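Local coordinates for ketosynthase (Streptomyces sp. MSC090213JE08, PDB 6KXD), which probably extends acyl chains carried on acyl carrier protein by decarboxylative condensation with malonyl-ACP, working in a highly reducing type II polyketide synthase, at residues Ala314-Val317 and Ala323-Arg326; Arg220-Asp225 and Cys371-Val376; Arg282-Asp287 and Asn399-Leu404; Lys224-Ile229 and Asn308-Ser313. All blocks are in the same frame, centred on the assembly; numbering follows the deposited sequence.

From the N terminus, the loop between helix 202-210 and strand 234-242 opens two contacts at once. Interaction 4 joins its later part, 224-229, to helix 306-320, and interaction 2 joins 220-225 to the much later loop 371-376. Interaction 3 starts in between, on helix 274-288, and closes only at strand 398-405 near the C terminus, so it crosses both. Interaction 1 is a short closure, opening after interaction 4 has ended and lying within the spans of interactions 2 and 3; it ties the second half of helix 306-320 to the loop that follows it. Interactions 1 and 4 use that helix and interaction 2 lies against it, whereas interaction 3 packs another helix on the sheet.

Interaction 1. Residues Ala314-Val317 and Ala323-Arg326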
loop_
_atom_site.group_PDB
_atom_site.type_symbol
_atom_site.label_atom_id
_atom_site.label_comp_id
_atom_site.label_asym_id
_atom_site.label_seq_id
_atom_site.Cartn_x
_atom_site.Cartn_y
_atom_site.Cartn_z
ATOM N N ALA A 314 26.724 0.052 4.443
ATOM C CA ALA A 314 27.124 -0.791 5.559
ATOM C C ALA A 314 26.374 -2.122 5.477
ATOM O O ALA A 314 26.934 -3.150 5.754
ATOM C CB ALA A 314 26.872 -0.083 6.867
ATOM N N ALA A 315 25.083 -2.086 5.084
ATOM C CA ALA A 315 24.283 -3.281 5.058
ATOM C C ALA A 315 24.754 -4.190 3.935
ATOM O O ALA A 315 24.769 -5.435 4.062
ATOM C CB ALA A 315 22.821 -2.907 4.895
ATOM N N ILE A 316 25.051 -3.558 2.795
ATOM C CA ILE A 316 25.529 -4.253 1.626
ATOM C C ILE A 316 26.852 -4.969 1.987
ATOM O O ILE A 316 27.020 -6.150 1.701
ATOM C CB ILE A 316 25.666 -3.295 0.420
ATOM C CG1 ILE A 316 24.281 -2.920 -0.123
ATOM C CG2 ILE A 316 26.521 -3.924 -0.678
ATOM C CD1 ILE A 316 24.268 -1.726 -1.056
ATOM N N VAL A 317 27.747 -4.244 2.643
ATOM C CA VAL A 317 29.052 -4.787 3.018
ATOM C C VAL A 317 28.859 -5.893 4.071
ATOM O O VAL A 317 29.554 -6.911 4.034
ATOM C CB VAL A 317 30.001 -3.668 3.489
ATOM C CG1 VAL A 317 31.280 -4.238 4.098
ATOM C CG2 VAL A 317 30.331 -2.693 2.373
ATOM N N ALA A 323 34.171 -7.150 -0.420
ATOM C CA ALA A 323 34.103 -7.025 -1.901
ATOM C C ALA A 323 32.661 -7.160 -2.410
ATOM O O ALA A 323 32.338 -8.065 -3.185
ATOM C CB ALA A 323 35.007 -8.048 -2.540
ATOM N N PRO A 324 31.750 -6.215 -2.075
ATOM C CA PRO A 324 30.385 -6.263 -2.593
ATOM C C PRO A 324 30.328 -6.016 -4.098
ATOM O O PRO A 324 31.271 -5.500 -4.692
ATOM C CB PRO A 324 29.689 -5.125 -1.830
ATOM C CG PRO A 324 30.807 -4.132 -1.580
ATOM C CD PRO A 324 32.001 -5.011 -1.265
ATOM N N PRO A 325 29.202 -6.319 -4.776
ATOM C CA PRO A 325 29.094 -6.047 -6.206
ATOM C C PRO A 325 29.020 -4.532 -6.405
ATOM O O PRO A 325 28.860 -3.753 -5.435
ATOM C CB PRO A 325 27.807 -6.766 -6.627
ATOM C CG PRO A 325 26.970 -6.746 -5.365
ATOM C CD PRO A 325 27.952 -6.863 -4.212
ATOM N N ARG A 326 29.161 -4.123 -7.664
ATOM C CA ARG A 326 28.951 -2.752 -8.033
ATOM C C ARG A 326 27.556 -2.335 -7.566
ATOM O O ARG A 326 26.618 -3.089 -7.729
ATOM C CB ARG A 326 29.081 -2.580 -9.549
ATOM C CG ARG A 326 30.532 -2.544 -10.008
ATOM C CD ARG A 326 30.704 -2.708 -11.497
ATOM N NE ARG A 326 30.447 -4.067 -11.934
ATOM C CZ ARG A 326 30.714 -4.507 -13.158
ATOM N NH1 ARG A 326 31.322 -3.704 -14.016
ATOM N NH2 ARG A 326 30.373 -5.735 -13.520
#
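P324 buries more surface than any other residue here, its pyrrolidine ring lying against I316 and V317 of the helix. The closest meeting is between I316 CG2 and P324 CB, 3.6 Å apart, and the two side chains cross at roughly a right angle. The short branch of I316 does this touching: with CG2 anti to the backbone N it leans out toward the proline, while the longer CG1 arm takes the position beside N (chi1 -73°) and leaves the methyl as the point of contact. V317 follows on the helix and comes less close, its CG2 standing 4.2 Å from P324 CG, so the ring is met at two successive carbons by two successive residues. No hydrogen bond links the segments, and the fit is wholly apolar. I316 is also packed on I281 of helix 274-288 and on I298 of strand 297-299, which makes it the buried member of the trio; P324 in turn touches L373 of the loop 371-376. The arrangement belongs to a beta-alpha-beta crossover, in which strand 297-299, helix 306-320 and the parallel neighbouring strand 326-328 follow one another, with P324 in the return loop packed against the helix it has just left.

Interaction 2. Residues Arg220-Asp225 and Cys371-Val376; sequences RPFDKD and CPLDVV
The ring of F222 points into a groove formed by C371, L373 and V375, each of which meets it from a different direction. L373 comes over one face: its CD1 lies 4.3 Å from the ring centroid, only 22° off the normal, a CH-pi contact displaced toward the CD1-CE1 rim. C371 SG is at the ring edge, 5.4 Å from the centroid and almost in the ring plane, a sulfur-aromatic contact; C371 CB, 3.9 Å from F222 CD1, comes in obliquely. V375 approaches obliquely near the root of the side chain, with CG1 3.7 Å from F222 CB, and the same methyl reaches F222 CD2. This methyl is anti to the carbonyl carbon of V375 (chi1 -58°), which carries it toward the phenylalanine.

Local turns shape both loops. F222 occupies the third position of a type II turn closed by D223 N to R220 O at 3.1 Å, with the positive phi expected there. D223 OD1 accepts from D225 N at 2.7 Å in an Asx turn, while OD2 binds the backbone N of R365 and E366. A second Asx turn joins D374 OD1 to V376 N. S313 of helix 306-320 backs C371 and L373. The motif is a type II beta turn whose third residue plugs its ring into the loop 371-376, beside helix 306-320 of the ketosynthase fold.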
loop_
_atom_site.group_PDB
_atom_site.type_symbol
_atom_site.label_atom_id
_atom_site.label_comp_id
_atom_site.label_asym_id
_atom_site.label_seq_id
_atom_site.Cartn_x
_atom_site.Cartn_y
_atom_site.Cartn_z
ATOM N N ARG A 220 23.795 13.415 -5.405
ATOM C CA ARG A 220 25.073 12.761 -5.489
ATOM C C ARG A 220 25.127 11.539 -4.586
ATOM O O ARG A 220 25.787 11.579 -3.547
ATOM C CB ARG A 220 26.191 13.729 -5.061
ATOM C CG ARG A 220 26.192 15.079 -5.754
ATOM C CD ARG A 220 27.507 15.806 -5.453
ATOM N NE ARG A 220 27.421 17.207 -5.803
ATOM C CZ ARG A 220 27.716 17.697 -7.012
ATOM N NH1 ARG A 220 27.882 16.887 -8.046
ATOM N NH2 ARG A 220 27.844 18.997 -7.176
ATOM N N PRO A 221 24.422 10.435 -4.914
ATOM C CA PRO A 221 24.458 9.236 -4.090
ATOM C C PRO A 221 25.863 8.650 -3.936
ATOM O O PRO A 221 26.575 8.382 -4.919
ATOM C CB PRO A 221 23.508 8.262 -4.805
ATOM C CG PRO A 221 22.558 9.193 -5.512
ATOM C CD PRO A 221 23.490 10.273 -6.039
ATOM N N PHE A 222 26.193 8.430 -2.666
ATOM C CA PHE A 222 27.423 7.808 -2.202
ATOM C C PHE A 222 28.599 8.789 -2.330
ATOM O O PHE A 222 29.727 8.418 -2.054
ATOM C CB PHE A 222 27.710 6.495 -2.928
ATOM C CG PHE A 222 26.610 5.475 -2.758
ATOM C CD1 PHE A 222 26.345 4.932 -1.510
ATOM C CD2 PHE A 222 25.811 5.097 -3.829
ATOM C CE1 PHE A 222 25.318 4.018 -1.329
ATOM C CE2 PHE A 222 24.791 4.173 -3.646
ATOM C CZ PHE A 222 24.550 3.639 -2.400
ATOM N N ASP A 223 28.313 10.036 -2.689
ATOM C CA ASP A 223 29.346 11.050 -2.780
ATOM C C ASP A 223 29.653 11.535 -1.364
ATOM O O ASP A 223 28.752 11.614 -0.554
ATOM C CB ASP A 223 28.894 12.205 -3.661
ATOM C CG ASP A 223 29.998 13.191 -4.003
ATOM O OD1 ASP A 223 30.301 14.036 -3.136
ATOM O OD2 ASP A 223 30.533 13.083 -5.133
ATOM N N LYS A 224 30.923 11.889 -1.129
ATOM C CA LYS A 224 31.416 12.365 0.133
ATOM C C LYS A 224 30.695 13.658 0.532
ATOM O O LYS A 224 30.466 13.871 1.726
ATOM C CB LYS A 224 32.942 12.523 0.058
ATOM C CG LYS A 224 33.650 12.804 1.376
ATOM C CD LYS A 224 35.144 13.109 1.223
ATOM C CE LYS A 224 35.888 13.175 2.544
ATOM N NZ LYS A 224 35.901 14.553 3.089
ATOM N N ASP A 225 30.294 14.507 -0.427
ATOM C CA ASP A 225 29.626 15.786 -0.073
ATOM C C ASP A 225 28.174 15.804 -0.573
ATOM O O ASP A 225 27.593 16.883 -0.695
ATOM C CB ASP A 225 30.400 17.013 -0.570
ATOM C CG ASP A 225 31.895 16.891 -0.318
ATOM O OD1 ASP A 225 32.299 16.958 0.871
ATOM O OD2 ASP A 225 32.637 16.669 -1.305
ATOM N N CYS A 371 31.502 4.788 2.167
ATOM C CA CYS A 371 30.819 3.935 1.201
ATOM C C CYS A 371 31.808 3.270 0.238
ATOM O O CYS A 371 31.852 3.613 -0.940
ATOM C CB CYS A 371 29.727 4.717 0.479
ATOM S SG CYS A 371 28.733 5.693 1.636
ATOM N N PRO A 372 32.575 2.239 0.672
ATOM C CA PRO A 372 33.649 1.671 -0.144
ATOM C C PRO A 372 33.091 0.836 -1.300
ATOM O O PRO A 372 33.283 -0.346 -1.357
ATOM C CB PRO A 372 34.404 0.769 0.852
ATOM C CG PRO A 372 33.311 0.312 1.808
ATOM C CD PRO A 372 32.447 1.545 1.971
ATOM N N LEU A 373 32.326 1.475 -2.179
ATOM C CA LEU A 373 31.662 0.761 -3.249
ATOM C C LEU A 373 32.125 1.292 -4.596
ATOM O O LEU A 373 32.390 2.478 -4.727
ATOM C CB LEU A 373 30.159 1.026 -3.165
ATOM C CG LEU A 373 29.503 0.595 -1.860
ATOM C CD1 LEU A 373 28.123 1.208 -1.794
ATOM C CD2 LEU A 373 29.491 -0.930 -1.796
ATOM N N ASP A 374 32.095 0.406 -5.589
ATOM C CA ASP A 374 32.156 0.857 -6.959
ATOM C C ASP A 374 30.734 1.238 -7.374
ATOM O O ASP A 374 29.902 0.338 -7.628
ATOM C CB ASP A 374 32.754 -0.209 -7.872
ATOM C CG ASP A 374 32.748 0.211 -9.338
ATOM O OD1 ASP A 374 32.398 1.390 -9.621
ATOM O OD2 ASP A 374 33.085 -0.636 -10.182
ATOM N N VAL A 375 30.483 2.547 -7.470
ATOM C CA VAL A 375 29.168 3.076 -7.767
ATOM C C VAL A 375 28.965 3.261 -9.283
ATOM O O VAL A 375 28.024 3.922 -9.709
ATOM C CB VAL A 375 28.935 4.378 -6.989
ATOM C CG1 VAL A 375 29.074 4.126 -5.494
ATOM C CG2 VAL A 375 29.859 5.509 -7.439
ATOM N N VAL A 376 29.853 2.683 -10.093
ATOM C CA VAL A 376 29.816 2.885 -11.547
ATOM C C VAL A 376 29.616 4.371 -11.800
ATOM O O VAL A 376 28.599 4.804 -12.328
ATOM C CB VAL A 376 28.717 2.004 -12.171
ATOM C CG1 VAL A 376 28.628 2.167 -13.682
ATOM C CG2 VAL A 376 28.913 0.543 -11.795
#

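Interaction 3. Residues Arg282-Asp287 and Asn399-Leu404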
loop_
_atom_site.group_PDB
_atom_site.type_symbol
_atom_site.label_atom_id
_atom_site.label_comp_id
_atom_site.label_asym_id
_atom_site.label_seq_id
_atom_site.Cartn_x
_atom_site.Cartn_y
_atom_site.Cartn_z
ATOM N N ARG A 282 19.285 -10.483 2.534
ATOM C CA ARG A 282 19.518 -11.901 2.722
ATOM C C ARG A 282 18.251 -12.688 2.401
ATOM O O ARG A 282 18.324 -13.757 1.842
ATOM C CB ARG A 282 19.984 -12.242 4.140
ATOM C CG ARG A 282 21.343 -11.675 4.505
ATOM C CD ARG A 282 21.787 -12.116 5.893
ATOM N NE ARG A 282 22.906 -11.325 6.392
ATOM C CZ ARG A 282 24.176 -11.602 6.161
ATOM N NH1 ARG A 282 24.503 -12.582 5.336
ATOM N NH2 ARG A 282 25.117 -10.911 6.777
ATOM N N LEU A 283 17.084 -12.156 2.788
ATOM C CA LEU A 283 15.805 -12.834 2.515
ATOM C C LEU A 283 15.558 -12.959 1.011
ATOM O O LEU A 283 15.103 -14.009 0.504
ATOM C CB LEU A 283 14.690 -12.053 3.207
ATOM C CG LEU A 283 14.580 -12.300 4.708
ATOM C CD1 LEU A 283 13.698 -11.245 5.367
ATOM C CD2 LEU A 283 14.050 -13.701 4.985
ATOM N N ALA A 284 15.896 -11.894 0.293
ATOM C CA ALA A 284 15.735 -11.824 -1.106
ATOM C C ALA A 284 16.640 -12.846 -1.808
ATOM O O ALA A 284 16.213 -13.572 -2.728
ATOM C CB ALA A 284 16.027 -10.418 -1.566
ATOM N N LEU A 285 17.896 -12.916 -1.360
ATOM C CA LEU A 285 18.816 -13.884 -1.965
ATOM C C LEU A 285 18.301 -15.306 -1.703
ATOM O O LEU A 285 18.304 -16.134 -2.583
ATOM C CB LEU A 285 20.221 -13.641 -1.416
ATOM C CG LEU A 285 20.822 -12.260 -1.663
ATOM C CD1 LEU A 285 22.145 -12.117 -0.935
ATOM C CD2 LEU A 285 20.994 -11.954 -3.132
ATOM N N ASP A 286 17.797 -15.563 -0.487
ATOM C CA ASP A 286 17.299 -16.876 -0.122
ATOM C C ASP A 286 16.057 -17.208 -0.955
ATOM O O ASP A 286 15.912 -18.326 -1.427
ATOM C CB ASP A 286 16.995 -17.009 1.367
ATOM C CG ASP A 286 16.583 -18.430 1.729
ATOM O OD1 ASP A 286 17.441 -19.339 1.616
ATOM O OD2 ASP A 286 15.403 -18.632 2.081
ATOM N N ASP A 287 15.175 -16.227 -1.152
ATOM C CA ASP A 287 13.987 -16.452 -1.940
ATOM C C ASP A 287 14.358 -16.695 -3.404
ATOM O O ASP A 287 13.715 -17.480 -4.053
ATOM C CB ASP A 287 13.033 -15.259 -1.885
ATOM C CG ASP A 287 11.700 -15.538 -2.540
ATOM O OD1 ASP A 287 11.202 -16.671 -2.392
ATOM O OD2 ASP A 287 11.162 -14.636 -3.196
ATOM N N ASN A 399 11.616 -2.367 4.323
ATOM C CA ASN A 399 12.588 -2.688 3.322
ATOM C C ASN A 399 12.045 -3.778 2.414
ATOM O O ASN A 399 11.431 -4.756 2.880
ATOM C CB ASN A 399 13.906 -3.177 3.924
ATOM C CG ASN A 399 14.453 -2.244 4.968
ATOM O OD1 ASN A 399 14.874 -1.123 4.667
ATOM N ND2 ASN A 399 14.440 -2.703 6.221
ATOM N N ALA A 400 12.310 -3.624 1.118
ATOM C CA ALA A 400 12.004 -4.594 0.122
ATOM C C ALA A 400 13.159 -4.645 -0.889
ATOM O O ALA A 400 13.547 -3.639 -1.441
ATOM C CB ALA A 400 10.723 -4.254 -0.591
ATOM N N VAL A 401 13.615 -5.857 -1.144
ATOM C CA VAL A 401 14.719 -6.131 -2.048
ATOM C C VAL A 401 14.234 -7.146 -3.069
ATOM O O VAL A 401 13.637 -8.171 -2.706
ATOM C CB VAL A 401 15.932 -6.642 -1.254
ATOM C CG1 VAL A 401 17.072 -6.959 -2.202
ATOM C CG2 VAL A 401 16.327 -5.643 -0.185
ATOM N N LEU A 402 14.423 -6.820 -4.350
ATOM C CA LEU A 402 13.976 -7.605 -5.449
ATOM C C LEU A 402 15.187 -8.105 -6.240
ATOM O O LEU A 402 16.118 -7.331 -6.448
ATOM C CB LEU A 402 13.099 -6.708 -6.315
ATOM C CG LEU A 402 12.648 -7.260 -7.662
ATOM C CD1 LEU A 402 11.585 -8.321 -7.468
ATOM C CD2 LEU A 402 12.141 -6.129 -8.551
ATOM N N ILE A 403 15.121 -9.376 -6.628
ATOM C CA ILE A 403 16.159 -10.039 -7.415
ATOM C C ILE A 403 15.531 -10.472 -8.730
ATOM O O ILE A 403 14.578 -11.280 -8.744
ATOM C CB ILE A 403 16.790 -11.244 -6.698
ATOM C CG1 ILE A 403 17.210 -10.982 -5.248
ATOM C CG2 ILE A 403 17.950 -11.773 -7.527
ATOM C CD1 ILE A 403 18.264 -9.934 -5.037
ATOM N N LEU A 404 16.098 -9.924 -9.816
ATOM C CA LEU A 404 15.799 -10.268 -11.177
ATOM C C LEU A 404 16.991 -11.015 -11.792
ATOM O O LEU A 404 18.123 -10.851 -11.345
ATOM C CB LEU A 404 15.527 -8.969 -11.937
ATOM C CG LEU A 404 14.355 -8.127 -11.424
ATOM C CD1 LEU A 404 14.204 -6.868 -12.243
ATOM C CD2 LEU A 404 13.070 -8.926 -11.456
#
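D287 OD2, at the end of a helix segment whose A284 packs on V401 and I403, is gripped by two partners: the backbone N of Y260 and the guanidinium of R196 from the neighbouring subunit. Its mate OD1 forms a salt bridge to R185, so the carboxylate joins helix 274-288 to strand 255-264, to helix 172-185 and across the dimer interface.

Across the contact the side chains meet methyls and backbone carbonyls, with no hydrogen bond. A284 CB stands 3.5 Å from V401 O and 3.7 Å from V401 CG1, which lies anti to its own backbone N. The small methyl lets the helix settle close, with the segment axes 7.7 Å apart and inclined at 33°. I403 CG1 lies 3.7 Å from A284 O and 3.9 Å from A284 CB, and the chain bends at chi2 (-62°) so that CD1 can meet L285. The CB of L285 faces away from the strand, yet its branch swings back, bringing CD2 within 3.9 Å of I403 CD1.

V401 and I403 thus line one face of the strand, while A400 and L402 turn to the other and touch helix 172-185. A beta-strand covered by a helix on each face is the layering of the thiolase fold, in which helix 274-288 belongs to an outer layer and helix 172-185 to the central one.

Interaction 4. Residues Lys224-Ile229 and Asn308-Ser313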
loop_
_atom_site.group_PDB
_atom_site.type_symbol
_atom_site.label_atom_id
_atom_site.label_comp_id
_atom_site.label_asym_id
_atom_site.label_seq_id
_atom_site.Cartn_x
_atom_site.Cartn_y
_atom_site.Cartn_z
ATOM N N LYS A 224 30.923 11.889 -1.129
ATOM C CA LYS A 224 31.416 12.365 0.133
ATOM C C LYS A 224 30.695 13.658 0.532
ATOM O O LYS A 224 30.466 13.871 1.726
ATOM C CB LYS A 224 32.942 12.523 0.058
ATOM C CG LYS A 224 33.650 12.804 1.376
ATOM C CD LYS A 224 35.144 13.109 1.223
ATOM C CE LYS A 224 35.888 13.175 2.544
ATOM N NZ LYS A 224 35.901 14.553 3.089
ATOM N N ASP A 225 30.294 14.507 -0.427
ATOM C CA ASP A 225 29.626 15.786 -0.073
ATOM C C ASP A 225 28.174 15.804 -0.573
ATOM O O ASP A 225 27.593 16.883 -0.695
ATOM C CB ASP A 225 30.400 17.013 -0.570
ATOM C CG ASP A 225 31.895 16.891 -0.318
ATOM O OD1 ASP A 225 32.299 16.958 0.871
ATOM O OD2 ASP A 225 32.637 16.669 -1.305
ATOM N N ARG A 226 27.568 14.618 -0.710
ATOM C CA ARG A 226 26.112 14.495 -0.984
ATOM C C ARG A 226 25.342 15.340 0.041
ATOM O O ARG A 226 25.743 15.488 1.211
ATOM C CB ARG A 226 25.722 13.012 -0.978
ATOM C CG ARG A 226 25.773 12.359 0.394
ATOM C CD ARG A 226 25.495 10.876 0.342
ATOM N NE ARG A 226 25.609 10.291 1.665
ATOM C CZ ARG A 226 26.733 9.819 2.206
ATOM N NH1 ARG A 226 27.910 10.034 1.647
ATOM N NH2 ARG A 226 26.673 9.124 3.319
ATOM N N GLN A 227 24.279 15.994 -0.429
ATOM C CA GLN A 227 23.528 16.980 0.316
ATOM C C GLN A 227 22.025 16.672 0.261
ATOM O O GLN A 227 21.232 17.468 0.726
ATOM C CB GLN A 227 23.817 18.367 -0.269
ATOM C CG GLN A 227 25.217 18.886 0.033
ATOM C CD GLN A 227 25.532 18.763 1.501
ATOM O OE1 GLN A 227 26.537 18.174 1.896
ATOM N NE2 GLN A 227 24.645 19.289 2.327
ATOM N N GLY A 228 21.669 15.550 -0.361
ATOM C CA GLY A 228 20.331 15.057 -0.298
ATOM C C GLY A 228 19.745 14.789 -1.663
ATOM O O GLY A 228 20.425 14.500 -2.624
ATOM N N ILE A 229 18.415 14.801 -1.674
ATOM C CA ILE A 229 17.632 14.278 -2.747
ATOM C C ILE A 229 17.060 15.439 -3.560
ATOM O O ILE A 229 17.001 16.574 -3.109
ATOM C CB ILE A 229 16.480 13.409 -2.200
ATOM C CG1 ILE A 229 15.359 14.245 -1.582
ATOM C CG2 ILE A 229 16.985 12.352 -1.222
ATOM C CD1 ILE A 229 14.000 13.516 -1.559
ATOM N N ASN A 308 21.223 7.699 4.570
ATOM C CA ASN A 308 20.799 6.554 3.832
ATOM C C ASN A 308 22.021 5.843 3.271
ATOM O O ASN A 308 22.132 4.637 3.380
ATOM C CB ASN A 308 19.877 6.804 2.634
ATOM C CG ASN A 308 19.677 5.521 1.850
ATOM O OD1 ASN A 308 18.993 4.611 2.329
ATOM N ND2 ASN A 308 20.330 5.379 0.699
ATOM N N ASP A 309 22.908 6.615 2.625
ATOM C CA ASP A 309 23.899 6.036 1.765
ATOM C C ASP A 309 24.920 5.312 2.662
ATOM O O ASP A 309 25.332 4.216 2.347
ATOM C CB ASP A 309 24.438 7.098 0.788
ATOM C CG ASP A 309 23.415 7.665 -0.201
ATOM O OD1 ASP A 309 22.293 7.134 -0.302
ATOM O OD2 ASP A 309 23.746 8.634 -0.883
ATOM N N LYS A 310 25.235 5.873 3.826
ATOM C CA LYS A 310 26.250 5.230 4.685
ATOM C C LYS A 310 25.636 3.971 5.305
ATOM O O LYS A 310 26.252 2.903 5.326
ATOM C CB LYS A 310 26.864 6.203 5.693
ATOM C CG LYS A 310 25.913 6.844 6.687
ATOM C CD LYS A 310 26.588 7.404 7.942
ATOM C CE LYS A 310 25.600 7.609 9.080
ATOM N NZ LYS A 310 26.120 8.540 10.111
ATOM N N THR A 311 24.357 4.042 5.683
ATOM C CA THR A 311 23.669 2.824 6.240
ATOM C C THR A 311 23.509 1.717 5.191
ATOM O O THR A 311 23.768 0.520 5.400
ATOM C CB THR A 311 22.329 3.223 6.857
ATOM O OG1 THR A 311 22.598 4.276 7.760
ATOM C CG2 THR A 311 21.678 2.076 7.589
ATOM N N GLU A 312 23.019 2.083 4.008
ATOM C CA GLU A 312 22.792 1.092 3.024
ATOM C C GLU A 312 24.107 0.407 2.594
ATOM O O GLU A 312 24.167 -0.777 2.381
ATOM C CB GLU A 312 22.137 1.745 1.826
ATOM C CG GLU A 312 21.744 0.717 0.833
ATOM C CD GLU A 312 20.902 1.202 -0.327
ATOM O OE1 GLU A 312 20.358 0.328 -1.012
ATOM O OE2 GLU A 312 20.815 2.423 -0.535
ATOM N N SER A 313 25.163 1.214 2.441
ATOM C CA SER A 313 26.464 0.707 2.122
ATOM C C SER A 313 26.899 -0.324 3.181
ATOM O O SER A 313 27.383 -1.385 2.852
ATOM C CB SER A 313 27.454 1.839 2.050
ATOM O OG SER A 313 28.716 1.305 1.779
#
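Running from K224, whose backbone is tied to E366, the loop 224-229 reaches the helix through R226, which meets D309 and K310. R226 sends out an extended chain from a chi1 of 70°, with CG between the backbone N and the carbonyl carbon. It slides past D309 in the opposite direction, so that R226 CD comes within 3.1 Å of D309 OD2 and D309 CB lies over one face of the guanidinium, 3.5 Å from R226 NE. The salt bridge from R226 NE to D309 OD2, at 3.6 Å, is purely electrostatic, because the oxygen is well out of the guanidinium plane. The N-H groups are used elsewhere: NE binds T305 O, NH2 binds K306 O, and NH1 takes D223 O and the carboxylate of D368. R226 NH2 also rests 3.8 Å from K310 CB. D309 is itself held: its OD1 receives N308 ND2 through the anti lone pair at 2.8 Å, and OD2 accepts from F222 N. N308 ND2 also reaches E312 OE2 at 3.2 Å.

Beyond R226, G228 adopts a backbone conformation suited to glycine, and I229 pairs through its backbone with A213 and T215. R226 thus binds the last carbonyl of the HGTGT loop (T305) and the first of helix 306-320 (K306). E312 OE1 and OE2 accept from the backbone N of H301 and G302, so this buried polar network reaches the loop that carries an active-site histidine in related ketosynthases.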